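PDB 4F1V: putative alkaline phosphatase from Pseudomonas fluorescens, which binds phosphate with high affinity in the periplasm and probably delivers it to an ABC transporter for import. Local coordinates for residues S209-L220 / A328-P336. Numbering follows the deposited sequence. Where two conformers were deposited one is given.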
loop_
_atom_site.group_PDB
_atom_site.type_symbol
_atom_site.label_atom_id
_atom_site.label_comp_id
_atom_site.label_asym_id
_atom_site.label_seq_id
_atom_site.Cartn_x
_atom_site.Cartn_y
_atom_site.Cartn_z
ATOM N N SER A 209 -7.101 3.046 2.962
ATOM C CA SER A 209 -6.319 2.428 4.023
ATOM C C SER A 209 -7.215 1.957 5.180
ATOM O O SER A 209 -8.053 2.752 5.641
ATOM C CB SER A 209 -5.333 3.471 4.606
ATOM O OG SER A 209 -4.732 3.005 5.750
ATOM N N PRO A 210 -7.013 0.755 5.715
ATOM C CA PRO A 210 -7.858 0.328 6.830
ATOM C C PRO A 210 -7.584 1.109 8.089
ATOM O O PRO A 210 -8.441 1.146 8.986
ATOM C CB PRO A 210 -7.538 -1.164 6.948
ATOM C CG PRO A 210 -6.110 -1.252 6.436
ATOM C CD PRO A 210 -6.057 -0.280 5.290
ATOM N N ASP A 211 -6.430 1.752 8.182
ATOM C CA ASP A 211 -6.219 2.674 9.324
ATOM C C ASP A 211 -7.155 3.866 9.227
ATOM O O ASP A 211 -8.027 4.115 10.045
ATOM C CB ASP A 211 -4.758 3.129 9.361
ATOM C CG ASP A 211 -4.569 4.233 10.403
ATOM O OD1 ASP A 211 -3.860 5.202 10.124
ATOM O OD2 ASP A 211 -5.207 4.097 11.507
ATOM N N PHE A 212 -7.072 4.643 8.150
ATOM C CA PHE A 212 -7.842 5.838 8.011
ATOM C C PHE A 212 -9.368 5.604 7.765
ATOM O O PHE A 212 -10.175 6.537 7.918
ATOM C CB PHE A 212 -7.266 6.736 6.918
ATOM C CG PHE A 212 -5.891 7.306 7.312
ATOM C CD1 PHE A 212 -5.764 8.234 8.358
ATOM C CD2 PHE A 212 -4.738 6.821 6.727
ATOM C CE1 PHE A 212 -4.520 8.713 8.740
ATOM C CE2 PHE A 212 -3.501 7.360 7.087
ATOM C CZ PHE A 212 -3.386 8.278 8.130
ATOM N N ALA A 213 -9.763 4.385 7.392
ATOM C CA ALA A 213 -11.172 4.128 7.099
ATOM C C ALA A 213 -12.085 4.194 8.306
ATOM O O ALA A 213 -13.289 4.359 8.119
ATOM C CB ALA A 213 -11.338 2.799 6.386
ATOM N N ALA A 214 -11.521 4.031 9.509
ATOM C CA ALA A 214 -12.317 4.140 10.720
ATOM C C ALA A 214 -11.453 4.746 11.796
ATOM O O ALA A 214 -10.268 4.412 11.908
ATOM C CB ALA A 214 -12.849 2.774 11.214
ATOM N N PRO A 215 -12.033 5.563 12.686
ATOM C CA PRO A 215 -11.232 6.146 13.767
ATOM C C PRO A 215 -10.696 5.148 14.798
ATOM O O PRO A 215 -9.739 5.449 15.527
ATOM C CB PRO A 215 -12.195 7.139 14.436
ATOM C CG PRO A 215 -13.205 7.422 13.477
ATOM C CD PRO A 215 -13.377 6.206 12.605
ATOM N N THR A 216 -11.342 3.987 14.938
ATOM C CA THR A 216 -10.954 2.902 15.824
ATOM C C THR A 216 -10.965 1.615 15.030
ATOM O O THR A 216 -11.745 1.488 14.084
ATOM C CB THR A 216 -11.960 2.761 17.046
ATOM O OG1 THR A 216 -13.205 2.267 16.544
ATOM C CG2 THR A 216 -12.078 4.050 17.817
ATOM N N LEU A 217 -10.182 0.636 15.465
ATOM C CA LEU A 217 -10.172 -0.692 14.785
ATOM C C LEU A 217 -11.568 -1.300 14.716
ATOM O O LEU A 217 -11.983 -1.839 13.677
ATOM C CB LEU A 217 -9.187 -1.635 15.460
ATOM C CG LEU A 217 -7.737 -1.272 15.265
ATOM C CD1 LEU A 217 -6.891 -2.258 16.076
ATOM C CD2 LEU A 217 -7.293 -1.302 13.838
ATOM N N ALA A 218 -12.347 -1.244 15.834
ATOM C CA ALA A 218 -13.687 -1.880 15.820
ATOM C C ALA A 218 -14.572 -1.243 14.800
ATOM O O ALA A 218 -15.561 -1.837 14.319
ATOM C CB ALA A 218 -14.315 -1.830 17.194
ATOM N N GLY A 219 -14.333 0.055 14.460
ATOM C CA GLY A 219 -15.101 0.676 13.466
ATOM C C GLY A 219 -15.073 0.065 12.075
ATOM O O GLY A 219 -15.984 0.248 11.263
ATOM N N LEU A 220 -14.036 -0.692 11.787
ATOM C CA LEU A 220 -14.005 -1.446 10.527
ATOM C C LEU A 220 -15.123 -2.473 10.437
ATOM O O LEU A 220 -15.491 -2.888 9.327
ATOM C CB LEU A 220 -12.631 -2.129 10.314
ATOM C CG LEU A 220 -11.439 -1.144 10.142
ATOM C CD1 LEU A 220 -10.136 -1.907 10.029
ATOM C CD2 LEU A 220 -11.614 -0.241 8.958
ATOM N N ALA A 328 2.758 -2.834 16.920
ATOM C CA ALA A 328 2.380 -1.560 16.292
ATOM C C ALA A 328 1.731 -1.780 14.929
ATOM O O ALA A 328 0.804 -1.056 14.557
ATOM C CB ALA A 328 3.602 -0.664 16.148
ATOM N N ILE A 329 2.227 -2.756 14.170
ATOM C CA ILE A 329 1.619 -3.119 12.890
ATOM C C ILE A 329 0.141 -3.433 13.094
ATOM O O ILE A 329 -0.739 -2.898 12.390
ATOM C CB ILE A 329 2.435 -4.230 12.239
ATOM C CG1 ILE A 329 3.804 -3.711 11.775
ATOM C CG2 ILE A 329 1.660 -4.857 11.087
ATOM C CD1 ILE A 329 4.818 -4.766 11.412
ATOM N N THR A 330 -0.174 -4.328 14.046
ATOM C CA THR A 330 -1.565 -4.687 14.282
ATOM C C THR A 330 -2.405 -3.482 14.760
ATOM O O THR A 330 -3.584 -3.369 14.393
ATOM C CB THR A 330 -1.733 -5.841 15.281
ATOM O OG1 THR A 330 -1.380 -5.393 16.658
ATOM C CG2 THR A 330 -0.919 -7.090 14.948
ATOM N N ALA A 331 -1.791 -2.614 15.549
ATOM C CA ALA A 331 -2.527 -1.510 16.113
ATOM C C ALA A 331 -2.969 -0.492 15.063
ATOM O O ALA A 331 -3.836 0.327 15.372
ATOM C CB ALA A 331 -1.653 -0.777 17.124
ATOM N N ASN A 332 -2.312 -0.503 13.891
ATOM C CA ASN A 332 -2.666 0.381 12.818
ATOM C C ASN A 332 -3.398 -0.346 11.648
ATOM O O ASN A 332 -3.465 0.151 10.524
ATOM C CB ASN A 332 -1.430 1.160 12.286
ATOM C CG ASN A 332 -0.927 2.116 13.357
ATOM O OD1 ASN A 332 -1.439 3.194 13.490
ATOM N ND2 ASN A 332 0.075 1.677 14.157
ATOM N N ALA A 333 -4.033 -1.495 11.988
ATOM C CA ALA A 333 -4.937 -2.226 11.136
ATOM C C ALA A 333 -4.262 -3.006 10.000
ATOM O O ALA A 333 -4.873 -3.353 9.029
ATOM C CB ALA A 333 -6.061 -1.343 10.547
ATOM N N PHE A 334 -2.973 -3.368 10.243
ATOM C CA PHE A 334 -2.184 -4.095 9.252
ATOM C C PHE A 334 -1.829 -5.505 9.749
ATOM O O PHE A 334 -1.998 -5.861 10.916
ATOM C CB PHE A 334 -0.919 -3.271 8.871
ATOM C CG PHE A 334 -1.241 -1.885 8.375
ATOM C CD1 PHE A 334 -2.092 -1.694 7.291
ATOM C CD2 PHE A 334 -0.655 -0.781 8.969
ATOM C CE1 PHE A 334 -2.395 -0.403 6.837
ATOM C CE2 PHE A 334 -0.945 0.484 8.525
ATOM C CZ PHE A 334 -1.812 0.658 7.466
ATOM N N VAL A 335 -1.275 -6.265 8.780
ATOM C CA VAL A 335 -0.922 -7.670 9.026
ATOM C C VAL A 335 0.598 -7.830 9.062
ATOM O O VAL A 335 1.281 -7.551 8.057
ATOM C CB VAL A 335 -1.520 -8.582 7.923
ATOM C CG1 VAL A 335 -1.160 -10.028 8.178
ATOM C CG2 VAL A 335 -3.030 -8.446 7.828
ATOM N N PRO A 336 1.149 -8.312 10.168
ATOM C CA PRO A 336 2.594 -8.629 10.226
ATOM C C PRO A 336 2.977 -9.688 9.202
ATOM O O PRO A 336 2.166 -10.535 8.765
ATOM C CB PRO A 336 2.771 -9.173 11.642
ATOM C CG PRO A 336 1.659 -8.517 12.415
ATOM C CD PRO A 336 0.478 -8.499 11.503
HETATM O O HOH W 1 -3.860 4.497 13.833
#
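Asp-211 and Ala-333 bring the two backbones to 5.4 Å between their CA atoms, where the type I turn 211-214 meets the Schellman motif ending helix 326-331, with Ala-333 at positive phi as its C-prime residue. No direct hydrogen bond joins the segments. The Ala-333 methyl points into the loop and is met by three side chains: Leu-217 CD2 lies 3.5 Å from Ala-333 CB, while Pro-210 CB and Leu-220 CD1 touch it more loosely. With CG anti to its carbonyl carbon (chi1 -70°), the Leu-217 branch reaches the helix end, where CD1 lies 3.9 Å from Thr-330 O. Pro-210 crosses the Phe-334 side chain at about a right angle, its CG 3.8 Å from Phe-334 CE1, while Ser-209 OG stands at the ring's edge. Asn-332 O lies 3.2 Å above the plane of that ring, displaced toward its rim, and packs against Asp-211 CB. A leucine in place of Phe-334 would probably lose much of this contact with Pro-210 and leave Ser-209 without its aromatic neighbour. One water donates to both Asp-211 OD2 (2.7 Å) and Asn-332 OD1, bridging the segments. Ser-209 OG is hydrogen-bonded to O of Leu-10, a phosphate-pocket residue. Pro-210 and Phe-334 both touch Thr-93, so the loop after strand 204-205 of the four-stranded sheet meets a helix end packed on strand 85-94 of the five-stranded sheet in this Venus-flytrap protein.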